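Local coordinates for heme-binding protein HutZ (Vibrio cholerae, PDB 3TGV) that binds heme and very probably degrades it to the beta and delta isomers of biliverdin, releasing the iron, at residues Leu17-Val22 and Val62-Ile67; Val36-Gly41 and Ile102-Glu107; Gly41-Ile46 and Leu124-Pro129; Leu82-Val87 and Gln131-Lys136. The protein carries 1 engineered substitution. All blocks are in the same frame, centred on the assembly; numbering follows the deposited sequence.

Overall arrangement
All four contacts belong to one antiparallel, strongly curled sheet and its surroundings. Contacts 1 and 3 are strand pairs in its core: continuous backbone ladders with largely apolar side chains, which meet where Ile64 packs on Leu127 and Leu17 on Val44. Contact 1 also faces the second subunit, and Ser63 and, weakly, Gln18 bond across that interface. Contact 2, sharing Gly41 with contact 3, lies nearer the surface and joins a hairpin to the helix 96-109 through side-chain amides. In contact 4, strand 81-91, which also pairs with strands of contacts 1 and 3, takes on a short edge strand with one hydrogen-bonded pair, its approach bridged by water. Contacts 1 and 2 do not touch; their centres are about 18 Å apart.

Contact 1 (Leu17-Val22 and Val62-Ile67); sequences LQLATV and VSIMMI
The carboxamide of Gln18 is the one flat side-chain group here, and a water links it to Ile67: OE1 of Gln18 lies 3.1 Å from a water that accepts from Ile67 N at 2.9 Å. The bend at chi2 (-56°) turns the amide away from the 62-67 strand, while CG of the Gln18 stem stays 4.0 Å from Ile67 CG2, the two side chains crossing at about a right angle. A glutamine suits this buried place because its polar end has partners, including a weak bond to Arg79 of the second subunit. The backbones form a regular antiparallel ladder: Gln18 N donates to Met65 O over 2.7 Å, and Ala20 N to Ser63 O over 2.9 Å, each bond being returned. On the face of Leu19 and Ile64, branched aliphatic groups fill the core. Leu19 CD2 lies alongside Ile64 CG1 at 3.9 Å, and Leu17 CD2 touches Ile64 CG2 at 3.9 Å. On the other face, small Ala20 and Ser63 let the second subunit come close; the compact Ser63 hydroxyl bonds both its Val30 N and Asp85 OD1 of the same chain. Strands 28-38 and 81-91 flank the pair, and the helix 51-58 packs on Thr21 and Val62.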
loop_
_atom_site.group_PDB
_atom_site.type_symbol
_atom_site.label_atom_id
_atom_site.label_comp_id
_atom_site.label_asym_id
_atom_site.label_seq_id
_atom_site.Cartn_x
_atom_site.Cartn_y
_atom_site.Cartn_z
ATOM N N LEU A 17 -7.541 1.170 3.947
ATOM C CA LEU A 17 -7.080 0.142 3.030
ATOM C C LEU A 17 -5.958 0.694 2.169
ATOM O O LEU A 17 -6.008 1.857 1.719
ATOM C CB LEU A 17 -8.222 -0.294 2.106
ATOM C CG LEU A 17 -9.512 -0.816 2.735
ATOM C CD1 LEU A 17 -10.530 -1.227 1.654
ATOM C CD2 LEU A 17 -9.186 -1.980 3.675
ATOM N N GLN A 18 -4.951 -0.130 1.926
ATOM C CA GLN A 18 -4.000 0.169 0.868
ATOM C C GLN A 18 -4.453 -0.560 -0.387
ATOM O O GLN A 18 -4.834 -1.743 -0.331
ATOM C CB GLN A 18 -2.576 -0.246 1.246
ATOM C CG GLN A 18 -2.248 -0.118 2.729
ATOM C CD GLN A 18 -2.462 1.266 3.279
ATOM O OE1 GLN A 18 -3.138 1.456 4.296
ATOM N NE2 GLN A 18 -1.868 2.252 2.623
ATOM N N LEU A 19 -4.391 0.134 -1.519
ATOM C CA LEU A 19 -4.948 -0.369 -2.770
ATOM C C LEU A 19 -3.928 -0.400 -3.901
ATOM O O LEU A 19 -3.160 0.542 -4.083
ATOM C CB LEU A 19 -6.131 0.496 -3.206
ATOM C CG LEU A 19 -7.132 0.885 -2.126
ATOM C CD1 LEU A 19 -8.076 1.984 -2.619
ATOM C CD2 LEU A 19 -7.900 -0.348 -1.647
ATOM N N ALA A 20 -3.932 -1.494 -4.658
ATOM C CA ALA A 20 -3.231 -1.545 -5.928
ATOM C C ALA A 20 -4.263 -1.605 -7.051
ATOM O O ALA A 20 -5.036 -2.559 -7.138
ATOM C CB ALA A 20 -2.292 -2.741 -5.987
ATOM N N THR A 21 -4.278 -0.582 -7.904
ATOM C CA THR A 21 -5.220 -0.532 -9.010
ATOM C C THR A 21 -4.447 -0.524 -10.324
ATOM O O THR A 21 -3.217 -0.447 -10.328
ATOM C CB THR A 21 -6.129 0.711 -8.924
ATOM O OG1 THR A 21 -5.318 1.891 -8.923
ATOM C CG2 THR A 21 -6.943 0.681 -7.638
ATOM N N VAL A 22 -5.165 -0.610 -11.439
ATOM C CA VAL A 22 -4.520 -0.624 -12.750
ATOM C C VAL A 22 -5.331 0.186 -13.743
ATOM O O VAL A 22 -6.563 0.188 -13.687
ATOM C CB VAL A 22 -4.352 -2.053 -13.297
ATOM C CG1 VAL A 22 -3.119 -2.714 -12.707
ATOM C CG2 VAL A 22 -5.606 -2.875 -13.011
ATOM N N VAL A 62 -8.846 -4.803 -8.160
ATOM C CA VAL A 62 -8.045 -4.174 -7.125
ATOM C C VAL A 62 -7.399 -5.249 -6.273
ATOM O O VAL A 62 -8.003 -6.278 -6.018
ATOM C CB VAL A 62 -8.916 -3.417 -6.129
ATOM C CG1 VAL A 62 -8.189 -2.186 -5.636
ATOM C CG2 VAL A 62 -10.246 -3.087 -6.741
ATOM N N SER A 63 -6.187 -4.985 -5.811
ATOM C CA SER A 63 -5.596 -5.776 -4.749
ATOM C C SER A 63 -5.649 -4.915 -3.483
ATOM O O SER A 63 -5.240 -3.749 -3.497
ATOM C CB SER A 63 -4.173 -6.210 -5.122
ATOM O OG SER A 63 -3.551 -6.966 -4.092
ATOM N N ILE A 64 -6.193 -5.474 -2.402
ATOM C CA ILE A 64 -6.437 -4.720 -1.168
ATOM C C ILE A 64 -5.587 -5.221 0.003
ATOM O O ILE A 64 -5.402 -6.429 0.183
ATOM C CB ILE A 64 -7.911 -4.823 -0.760
ATOM C CG1 ILE A 64 -8.799 -4.146 -1.806
ATOM C CG2 ILE A 64 -8.134 -4.214 0.629
ATOM C CD1 ILE A 64 -10.255 -4.520 -1.698
ATOM N N MET A 65 -5.063 -4.297 0.796
ATOM C CA MET A 65 -4.299 -4.671 1.985
ATOM C C MET A 65 -4.648 -3.799 3.183
ATOM O O MET A 65 -4.721 -2.566 3.084
ATOM C CB MET A 65 -2.793 -4.617 1.711
ATOM C CG MET A 65 -1.939 -4.909 2.930
ATOM S SD MET A 65 -0.175 -5.062 2.561
ATOM C CE MET A 65 0.158 -3.415 1.948
ATOM N N MET A 66 -4.873 -4.456 4.308
ATOM C CA MET A 66 -5.092 -3.796 5.583
ATOM C C MET A 66 -3.876 -4.172 6.437
ATOM O O MET A 66 -3.590 -5.358 6.630
ATOM C CB MET A 66 -6.398 -4.328 6.176
ATOM C CG MET A 66 -6.940 -3.626 7.401
ATOM S SD MET A 66 -8.420 -4.491 8.019
ATOM C CE MET A 66 -9.411 -4.559 6.543
ATOM N N ILE A 67 -3.134 -3.178 6.917
ATOM C CA ILE A 67 -1.828 -3.435 7.528
ATOM C C ILE A 67 -1.538 -2.604 8.787
ATOM O O ILE A 67 -1.946 -1.436 8.885
ATOM C CB ILE A 67 -0.690 -3.221 6.489
ATOM C CG1 ILE A 67 0.657 -3.628 7.081
ATOM C CG2 ILE A 67 -0.681 -1.757 5.969
ATOM C CD1 ILE A 67 1.718 -3.871 6.034
HETATM O O HOH W 1 -4.159 -0.564 6.408
#

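Contact 2 (Val36-Gly41 and Ile102-Glu107); sequences VQNQEG and IAQMGE
Gln104 reaches from the helix to the hairpin and uses both ends of its amide there. Its NE2 donates to Gln37 O over 2.9 Å, coming from above the carbonyl plane, 50° out of it, and so not on a lone pair. Its OE1 accepts from Asn38 ND2 at 2.7 Å; this shorter bond lies in the carbonyl plane and close to the amide plane of Asn38. The extended Gln104 chain, which sets out opposite the backbone N (chi1 -174°), spans the gap to the strand end, and the two bonds fix the rotation of its amide. Both ends of the Asn38 amide are used as well: while ND2 serves Gln104, OD1 takes the backbone N of Glu40 on a lone pair at 3.0 Å, forming an Asx turn. Asparagine suits the place because its short amide can both hold the turn and donate to the helix. Asn38 N and O also pair with Gly41 O and N, closing the hairpin. Beside this polar bridge, Val36 CB lies 3.7 Å from Gln104 CD, and Val36 CG1 meets Met105 CG at 3.5 Å, valine and methionine crossing at about a right angle. Met105 also packs on Leu45 of the sheet and Ile113 of helix 112-116. The arrangement is a two-residue beta hairpin with a type I turn, tied by side-chain amides to a helix packed against the sheet.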
loop_
_atom_site.group_PDB
_atom_site.type_symbol
_atom_site.label_atom_id
_atom_site.label_comp_id
_atom_site.label_asym_id
_atom_site.label_seq_id
_atom_site.Cartn_x
_atom_site.Cartn_y
_atom_site.Cartn_z
ATOM N N VAL A 36 -15.167 1.602 5.053
ATOM C CA VAL A 36 -16.037 0.877 5.971
ATOM C C VAL A 36 -16.333 -0.467 5.333
ATOM O O VAL A 36 -16.191 -0.628 4.119
ATOM C CB VAL A 36 -17.371 1.618 6.223
ATOM C CG1 VAL A 36 -17.118 2.980 6.835
ATOM C CG2 VAL A 36 -18.162 1.744 4.933
ATOM N N GLN A 37 -16.734 -1.443 6.139
ATOM C CA GLN A 37 -17.118 -2.736 5.582
ATOM C C GLN A 37 -18.422 -3.226 6.184
ATOM O O GLN A 37 -18.752 -2.908 7.329
ATOM C CB GLN A 37 -16.015 -3.786 5.733
ATOM C CG GLN A 37 -15.769 -4.265 7.151
ATOM C CD GLN A 37 -16.286 -5.680 7.413
ATOM O OE1 GLN A 37 -17.108 -6.219 6.658
ATOM N NE2 GLN A 37 -15.800 -6.287 8.493
ATOM N N ASN A 38 -19.176 -3.957 5.376
ATOM C CA ASN A 38 -20.444 -4.522 5.799
ATOM C C ASN A 38 -20.782 -5.735 4.954
ATOM O O ASN A 38 -19.918 -6.268 4.249
ATOM C CB ASN A 38 -21.571 -3.481 5.769
ATOM C CG ASN A 38 -21.701 -2.784 4.421
ATOM O OD1 ASN A 38 -21.706 -3.423 3.367
ATOM N ND2 ASN A 38 -21.796 -1.461 4.455
ATOM N N GLN A 39 -22.038 -6.165 5.024
ATOM C CA GLN A 39 -22.450 -7.423 4.417
ATOM C C GLN A 39 -22.336 -7.377 2.900
ATOM O O GLN A 39 -22.289 -8.421 2.238
ATOM C CB GLN A 39 -23.890 -7.740 4.819
ATOM C CG GLN A 39 -24.127 -9.194 5.194
ATOM C CD GLN A 39 -25.488 -9.406 5.841
ATOM O OE1 GLN A 39 -26.460 -8.710 5.519
ATOM N NE2 GLN A 39 -25.559 -10.360 6.773
ATOM N N GLU A 40 -22.281 -6.157 2.368
ATOM C CA GLU A 40 -22.275 -5.916 0.928
ATOM C C GLU A 40 -20.864 -5.790 0.350
ATOM O O GLU A 40 -20.687 -5.805 -0.867
ATOM C CB GLU A 40 -23.051 -4.631 0.618
ATOM C CG GLU A 40 -24.328 -4.458 1.419
ATOM C CD GLU A 40 -25.473 -5.283 0.863
ATOM O OE1 GLU A 40 -26.143 -4.814 -0.085
ATOM O OE2 GLU A 40 -25.701 -6.402 1.372
ATOM N N GLY A 41 -19.869 -5.641 1.223
ATOM C CA GLY A 41 -18.479 -5.559 0.801
ATOM C C GLY A 41 -17.712 -4.455 1.506
ATOM O O GLY A 41 -18.154 -3.931 2.529
ATOM N N ILE A 102 -22.734 5.794 3.156
ATOM C CA ILE A 102 -22.378 7.149 3.560
ATOM C C ILE A 102 -22.649 7.324 5.054
ATOM O O ILE A 102 -21.807 7.833 5.803
ATOM C CB ILE A 102 -23.155 8.221 2.772
ATOM C CG1 ILE A 102 -22.793 8.181 1.284
ATOM C CG2 ILE A 102 -22.857 9.595 3.331
ATOM C CD1 ILE A 102 -21.323 8.399 0.994
ATOM N N ALA A 103 -23.831 6.900 5.483
ATOM C CA ALA A 103 -24.174 6.905 6.901
ATOM C C ALA A 103 -23.101 6.206 7.732
ATOM O O ALA A 103 -22.574 6.778 8.685
ATOM C CB ALA A 103 -25.517 6.227 7.115
ATOM N N GLN A 104 -22.786 4.963 7.368
ATOM C CA GLN A 104 -21.777 4.186 8.080
ATOM C C GLN A 104 -20.455 4.937 8.140
ATOM O O GLN A 104 -19.825 5.023 9.191
ATOM C CB GLN A 104 -21.585 2.813 7.420
ATOM C CG GLN A 104 -20.658 1.875 8.179
ATOM C CD GLN A 104 -20.618 0.482 7.585
ATOM O OE1 GLN A 104 -21.227 0.211 6.542
ATOM N NE2 GLN A 104 -19.905 -0.422 8.257
ATOM N N MET A 105 -20.049 5.497 7.006
ATOM C CA MET A 105 -18.797 6.243 6.916
ATOM C C MET A 105 -18.792 7.468 7.810
ATOM O O MET A 105 -17.789 7.763 8.457
ATOM C CB MET A 105 -18.515 6.643 5.471
ATOM C CG MET A 105 -18.151 5.475 4.578
ATOM S SD MET A 105 -17.573 6.021 2.960
ATOM C CE MET A 105 -17.730 7.785 3.123
ATOM N N GLY A 106 -19.910 8.189 7.834
ATOM C CA GLY A 106 -20.051 9.326 8.729
ATOM C C GLY A 106 -19.875 8.886 10.173
ATOM O O GLY A 106 -19.166 9.524 10.946
ATOM N N GLU A 107 -20.511 7.779 10.540
ATOM C CA GLU A 107 -20.373 7.259 11.897
ATOM C C GLU A 107 -18.920 6.910 12.245
ATOM O O GLU A 107 -18.469 7.155 13.365
ATOM C CB GLU A 107 -21.278 6.043 12.110
ATOM C CG GLU A 107 -20.913 5.210 13.333
ATOM C CD GLU A 107 -22.008 5.192 14.390
ATOM O OE1 GLU A 107 -22.261 4.107 14.969
ATOM O OE2 GLU A 107 -22.611 6.262 14.641
#

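Contact 3 (Gly41-Ile46 and Leu124-Pro129)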
loop_
_atom_site.group_PDB
_atom_site.type_symbol
_atom_site.label_atom_id
_atom_site.label_comp_id
_atom_site.label_asym_id
_atom_site.label_seq_id
_atom_site.Cartn_x
_atom_site.Cartn_y
_atom_site.Cartn_z
ATOM N N GLY A 41 -19.869 -5.641 1.223
ATOM C CA GLY A 41 -18.479 -5.559 0.801
ATOM C C GLY A 41 -17.712 -4.455 1.506
ATOM O O GLY A 41 -18.154 -3.931 2.529
ATOM N N TYR A 42 -16.554 -4.103 0.959
ATOM C CA TYR A 42 -15.786 -2.978 1.476
ATOM C C TYR A 42 -16.077 -1.734 0.638
ATOM O O TYR A 42 -16.271 -1.826 -0.571
ATOM C CB TYR A 42 -14.293 -3.291 1.461
ATOM C CG TYR A 42 -13.864 -4.394 2.414
ATOM C CD1 TYR A 42 -13.208 -4.095 3.602
ATOM C CD2 TYR A 42 -14.114 -5.723 2.125
ATOM C CE1 TYR A 42 -12.803 -5.092 4.476
ATOM C CE2 TYR A 42 -13.717 -6.735 3.000
ATOM C CZ TYR A 42 -13.065 -6.409 4.173
ATOM O OH TYR A 42 -12.664 -7.406 5.043
ATOM N N PHE A 43 -16.112 -0.573 1.276
ATOM C CA PHE A 43 -16.442 0.650 0.556
ATOM C C PHE A 43 -15.416 1.745 0.778
ATOM O O PHE A 43 -15.002 2.004 1.907
ATOM C CB PHE A 43 -17.833 1.149 0.942
ATOM C CG PHE A 43 -18.934 0.203 0.561
ATOM C CD1 PHE A 43 -19.684 0.417 -0.588
ATOM C CD2 PHE A 43 -19.214 -0.909 1.349
ATOM C CE1 PHE A 43 -20.697 -0.462 -0.940
ATOM C CE2 PHE A 43 -20.218 -1.784 1.004
ATOM C CZ PHE A 43 -20.960 -1.567 -0.140
ATOM N N VAL A 44 -15.013 2.385 -0.314
ATOM C CA VAL A 44 -14.151 3.558 -0.232
ATOM C C VAL A 44 -14.783 4.729 -0.973
ATOM O O VAL A 44 -15.467 4.537 -1.977
ATOM C CB VAL A 44 -12.765 3.283 -0.824
ATOM C CG1 VAL A 44 -12.049 2.205 -0.001
ATOM C CG2 VAL A 44 -12.886 2.875 -2.290
ATOM N N LEU A 45 -14.542 5.934 -0.465
ATOM C CA LEU A 45 -15.082 7.164 -1.040
ATOM C C LEU A 45 -13.919 8.022 -1.515
ATOM O O LEU A 45 -13.260 8.677 -0.713
ATOM C CB LEU A 45 -15.899 7.927 0.004
ATOM C CG LEU A 45 -16.581 9.229 -0.448
ATOM C CD1 LEU A 45 -17.566 8.948 -1.573
ATOM C CD2 LEU A 45 -17.272 9.926 0.711
ATOM N N ILE A 46 -13.678 8.017 -2.822
ATOM C CA ILE A 46 -12.441 8.554 -3.368
ATOM C C ILE A 46 -12.658 9.535 -4.534
ATOM O O ILE A 46 -13.731 9.585 -5.142
ATOM C CB ILE A 46 -11.496 7.418 -3.821
ATOM C CG1 ILE A 46 -12.168 6.570 -4.898
ATOM C CG2 ILE A 46 -11.095 6.572 -2.633
ATOM C CD1 ILE A 46 -11.248 5.533 -5.540
ATOM N N LEU A 124 -18.222 6.656 -4.840
ATOM C CA LEU A 124 -18.258 5.570 -3.867
ATOM C C LEU A 124 -18.116 4.229 -4.571
ATOM O O LEU A 124 -18.946 3.868 -5.405
ATOM C CB LEU A 124 -19.565 5.621 -3.077
ATOM C CG LEU A 124 -19.852 4.506 -2.071
ATOM C CD1 LEU A 124 -18.821 4.497 -0.948
ATOM C CD2 LEU A 124 -21.251 4.681 -1.515
ATOM N N PHE A 125 -17.061 3.491 -4.247
ATOM C CA PHE A 125 -16.845 2.185 -4.863
ATOM C C PHE A 125 -17.100 1.057 -3.875
ATOM O O PHE A 125 -16.606 1.090 -2.754
ATOM C CB PHE A 125 -15.422 2.054 -5.423
ATOM C CG PHE A 125 -15.169 2.879 -6.660
ATOM C CD1 PHE A 125 -15.307 2.321 -7.922
ATOM C CD2 PHE A 125 -14.787 4.200 -6.556
ATOM C CE1 PHE A 125 -15.073 3.070 -9.059
ATOM C CE2 PHE A 125 -14.554 4.954 -7.688
ATOM C CZ PHE A 125 -14.699 4.389 -8.941
ATOM N N ARG A 126 -17.879 0.069 -4.302
ATOM C CA ARG A 126 -18.001 -1.187 -3.563
ATOM C C ARG A 126 -16.933 -2.174 -4.013
ATOM O O ARG A 126 -16.749 -2.395 -5.207
ATOM C CB ARG A 126 -19.380 -1.814 -3.760
ATOM C CG ARG A 126 -19.359 -3.311 -3.538
ATOM C CD ARG A 126 -20.668 -3.868 -3.017
ATOM N NE ARG A 126 -21.684 -3.982 -4.053
ATOM C CZ ARG A 126 -22.627 -4.919 -4.063
ATOM N NH1 ARG A 126 -22.673 -5.834 -3.097
ATOM N NH2 ARG A 126 -23.525 -4.948 -5.042
ATOM N N LEU A 127 -16.228 -2.771 -3.059
ATOM C CA LEU A 127 -15.189 -3.733 -3.392
ATOM C C LEU A 127 -15.531 -5.086 -2.800
ATOM O O LEU A 127 -15.695 -5.209 -1.588
ATOM C CB LEU A 127 -13.845 -3.267 -2.846
ATOM C CG LEU A 127 -13.550 -1.786 -3.023
ATOM C CD1 LEU A 127 -12.245 -1.464 -2.337
ATOM C CD2 LEU A 127 -13.496 -1.426 -4.493
ATOM N N GLN A 128 -15.617 -6.098 -3.660
ATOM C CA GLN A 128 -16.041 -7.438 -3.261
ATOM C C GLN A 128 -14.960 -8.471 -3.525
ATOM O O GLN A 128 -14.549 -8.671 -4.671
ATOM C CB GLN A 128 -17.318 -7.831 -4.004
ATOM C CG GLN A 128 -18.403 -6.778 -3.928
ATOM C CD GLN A 128 -19.706 -7.237 -4.531
ATOM O OE1 GLN A 128 -20.021 -6.919 -5.683
ATOM N NE2 GLN A 128 -20.482 -7.985 -3.755
ATOM N N PRO A 129 -14.492 -9.131 -2.455
ATOM C CA PRO A 129 -13.426 -10.146 -2.491
ATOM C C PRO A 129 -13.803 -11.333 -3.348
ATOM O O PRO A 129 -14.983 -11.685 -3.395
ATOM C CB PRO A 129 -13.300 -10.583 -1.025
ATOM C CG PRO A 129 -14.577 -10.169 -0.376
ATOM C CD PRO A 129 -15.007 -8.914 -1.094
#
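Tyr42 and Leu127 bond each other's backbones twice: Leu127 N gives to Tyr42 O at 2.7 Å, and Tyr42 N to Leu127 O at 2.9 Å. Val44 and Phe125 repeat the pattern, with Phe125 N to Val44 O at 3.0 Å. Between these hydrogen-bonded pairs stands the non-hydrogen-bonded pair Phe43 and Arg126, where Phe43 CA approaches Phe125 O at 3.3 Å in a CA-H...O contact. The strands run antiparallel at 151°, a marked twist. Gly41 leaves the turn with phi 136°, where a CB would clash with the preceding carbonyl O and with Leu127 O, so the position calls for glycine.

On the face of Phe43 and Arg126, the arginine stem runs beside the ring and points the same way. Arg126 CB comes to 3.4 Å from Phe43 CE1, and Arg126 CD to 3.7 Å from Phe43 CZ. The long aliphatic stem thus serves as apolar packing, while the guanidinium, its plane within 4° of parallel to the ring's, has Gln128 OE1 over its centre and its NH1 bonded to Glu40 O. Leu124 extends this surface toward Trp98 and Val101 of the helix 96-109. On the other face, the Ile46 and Phe125 side chains cross at about a right angle, Ile46 CG1 3.9 Å from Phe125 CD2; Leu56 of the helix 51-58 touches both. Tyr42 sends its hydroxyl to Arg11 and meets the ring of Phe84. Mostly apolar faces, covered by helices and strands, fit the curled sheet of the split barrel of this FMN-binding-type family.

Contact 4 (Leu82-Val87 and Gln131-Lys136); sequences LTFDAV and QGLFVK. Engineered in segment 131-136: Gln131 (natural residue His).
The strand 134-136 is a short edge strand, added antiparallel to strand 81-91, and Thr83 and Phe134 form its hydrogen-bonded pair. Phe134 N donates to Thr83 O at 2.8 Å, and Thr83 N to Phe134 O at 2.9 Å; Leu82 CA adds a CA-H...O contact to Phe134 O at 3.3 Å. Toward Asp85 the two chains part, and two waters take over the bonding. One accepts from Asp85 N and donates to Gly132 O; the other donates both to Asp85 O and to Gly132 O, each at 2.8 Å. Gly132 has phi 101° and psi 180°, where a CB would be jammed against the preceding carbonyl O, which calls for glycine. Gln131, an engineered residue in place of His, lies at this end; the approach of its N to the second water is too short to trust. Apolar contacts line the side of Leu82, whose CD2 lies alongside Val135 CG2 at 3.6 Å. Leucine suits this place because Phe10 and Phe138 pack on it as well. Leu133 CD2 touches Phe84 CD1 at 4.0 Å, the side chains crossing obliquely, while the ring also meets Tyr42 and Ile64. Asp85 directs its OD1 to Ser63 OG, and its OD2 makes a weak, long ion pair with Arg51 of the second subunit. The contact is thus a short antiparallel edge strand, approached through bridging water, on the curled sheet of the FMN-binding split-barrel fold.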
loop_
_atom_site.group_PDB
_atom_site.type_symbol
_atom_site.label_atom_id
_atom_site.label_comp_id
_atom_site.label_asym_id
_atom_site.label_seq_id
_atom_site.Cartn_x
_atom_site.Cartn_y
_atom_site.Cartn_z
ATOM N N LEU A 82 -3.713 -8.246 6.456
ATOM C CA LEU A 82 -4.722 -9.021 5.741
ATOM C C LEU A 82 -4.689 -8.558 4.299
ATOM O O LEU A 82 -4.720 -7.356 4.043
ATOM C CB LEU A 82 -6.119 -8.708 6.271
ATOM C CG LEU A 82 -6.478 -9.041 7.720
ATOM C CD1 LEU A 82 -7.903 -8.638 7.997
ATOM C CD2 LEU A 82 -6.261 -10.534 8.018
ATOM N N THR A 83 -4.643 -9.483 3.349
ATOM C CA THR A 83 -4.601 -9.092 1.938
ATOM C C THR A 83 -5.578 -9.938 1.127
ATOM O O THR A 83 -5.755 -11.141 1.391
ATOM C CB THR A 83 -3.177 -9.234 1.358
ATOM O OG1 THR A 83 -2.236 -8.583 2.221
ATOM C CG2 THR A 83 -3.088 -8.588 -0.019
ATOM N N PHE A 84 -6.214 -9.310 0.146
ATOM C CA PHE A 84 -7.141 -10.006 -0.738
ATOM C C PHE A 84 -7.365 -9.196 -2.003
ATOM O O PHE A 84 -7.180 -7.978 -2.004
ATOM C CB PHE A 84 -8.477 -10.284 -0.038
ATOM C CG PHE A 84 -9.188 -9.052 0.467
ATOM C CD1 PHE A 84 -8.832 -8.477 1.674
ATOM C CD2 PHE A 84 -10.243 -8.495 -0.248
ATOM C CE1 PHE A 84 -9.490 -7.347 2.150
ATOM C CE2 PHE A 84 -10.912 -7.359 0.226
ATOM C CZ PHE A 84 -10.532 -6.794 1.429
ATOM N N ASP A 85 -7.740 -9.876 -3.081
ATOM C CA ASP A 85 -8.085 -9.211 -4.330
ATOM C C ASP A 85 -9.590 -9.068 -4.379
ATOM O O ASP A 85 -10.298 -9.809 -3.697
ATOM C CB ASP A 85 -7.587 -10.003 -5.537
ATOM C CG ASP A 85 -6.068 -10.070 -5.607
ATOM O OD1 ASP A 85 -5.389 -9.314 -4.872
ATOM O OD2 ASP A 85 -5.547 -10.886 -6.397
ATOM N N ALA A 86 -10.075 -8.110 -5.173
ATOM C CA ALA A 86 -11.496 -7.786 -5.220
ATOM C C ALA A 86 -11.941 -7.279 -6.591
ATOM O O ALA A 86 -11.125 -6.982 -7.449
ATOM C CB ALA A 86 -11.838 -6.753 -4.145
ATOM N N VAL A 87 -13.253 -7.190 -6.781
ATOM C CA VAL A 87 -13.830 -6.608 -7.984
ATOM C C VAL A 87 -14.538 -5.321 -7.605
ATOM O O VAL A 87 -15.379 -5.317 -6.708
ATOM C CB VAL A 87 -14.854 -7.545 -8.630
ATOM C CG1 VAL A 87 -15.477 -6.874 -9.859
ATOM C CG2 VAL A 87 -14.200 -8.862 -8.991
ATOM N N GLN A 131 -10.953 -14.093 -4.624
ATOM C CA GLN A 131 -10.007 -15.191 -4.776
ATOM C C GLN A 131 -9.296 -15.587 -3.482
ATOM O O GLN A 131 -8.158 -16.066 -3.512
ATOM C CB GLN A 131 -8.987 -14.860 -5.870
ATOM C CG GLN A 131 -9.600 -14.600 -7.232
ATOM C CD GLN A 131 -10.500 -15.734 -7.718
ATOM O OE1 GLN A 131 -10.846 -15.804 -8.900
ATOM N NE2 GLN A 131 -10.884 -16.622 -6.809
ATOM N N GLY A 132 -9.974 -15.392 -2.354
ATOM C CA GLY A 132 -9.447 -15.785 -1.062
ATOM C C GLY A 132 -8.868 -14.638 -0.254
ATOM O O GLY A 132 -8.854 -13.479 -0.698
ATOM N N LEU A 133 -8.382 -14.978 0.935
ATOM C CA LEU A 133 -7.842 -14.028 1.893
ATOM C C LEU A 133 -6.529 -14.566 2.448
ATOM O O LEU A 133 -6.423 -15.757 2.785
ATOM C CB LEU A 133 -8.829 -13.874 3.052
ATOM C CG LEU A 133 -8.870 -12.650 3.967
ATOM C CD1 LEU A 133 -8.963 -13.090 5.403
ATOM C CD2 LEU A 133 -7.726 -11.657 3.764
ATOM N N PHE A 134 -5.538 -13.694 2.568
ATOM C CA PHE A 134 -4.286 -14.052 3.217
ATOM C C PHE A 134 -4.157 -13.283 4.517
ATOM O O PHE A 134 -4.420 -12.078 4.578
ATOM C CB PHE A 134 -3.111 -13.758 2.309
ATOM C CG PHE A 134 -1.770 -13.966 2.957
ATOM C CD1 PHE A 134 -0.991 -12.883 3.333
ATOM C CD2 PHE A 134 -1.266 -15.241 3.149
ATOM C CE1 PHE A 134 0.259 -13.075 3.920
ATOM C CE2 PHE A 134 -0.028 -15.440 3.734
ATOM C CZ PHE A 134 0.741 -14.349 4.113
ATOM N N VAL A 135 -3.736 -13.989 5.552
ATOM C CA VAL A 135 -3.678 -13.449 6.892
ATOM C C VAL A 135 -2.289 -13.705 7.439
ATOM O O VAL A 135 -1.821 -14.843 7.448
ATOM C CB VAL A 135 -4.705 -14.164 7.780
ATOM C CG1 VAL A 135 -4.648 -13.653 9.204
ATOM C CG2 VAL A 135 -6.100 -14.002 7.187
ATOM N N LYS A 136 -1.618 -12.658 7.895
ATOM C CA LYS A 136 -0.274 -12.835 8.426
ATOM C C LYS A 136 -0.109 -12.143 9.780
ATOM O O LYS A 136 -0.484 -10.975 9.934
ATOM C CB LYS A 136 0.759 -12.318 7.423
ATOM C CG LYS A 136 2.191 -12.369 7.924
ATOM C CD LYS A 136 2.814 -13.744 7.716
ATOM C CE LYS A 136 4.300 -13.737 8.067
ATOM N NZ LYS A 136 4.539 -14.395 9.384
HETATM O O HOH W 2 -10.011 -12.494 -3.039
HETATM O O HOH W 3 -7.382 -12.728 -2.915
#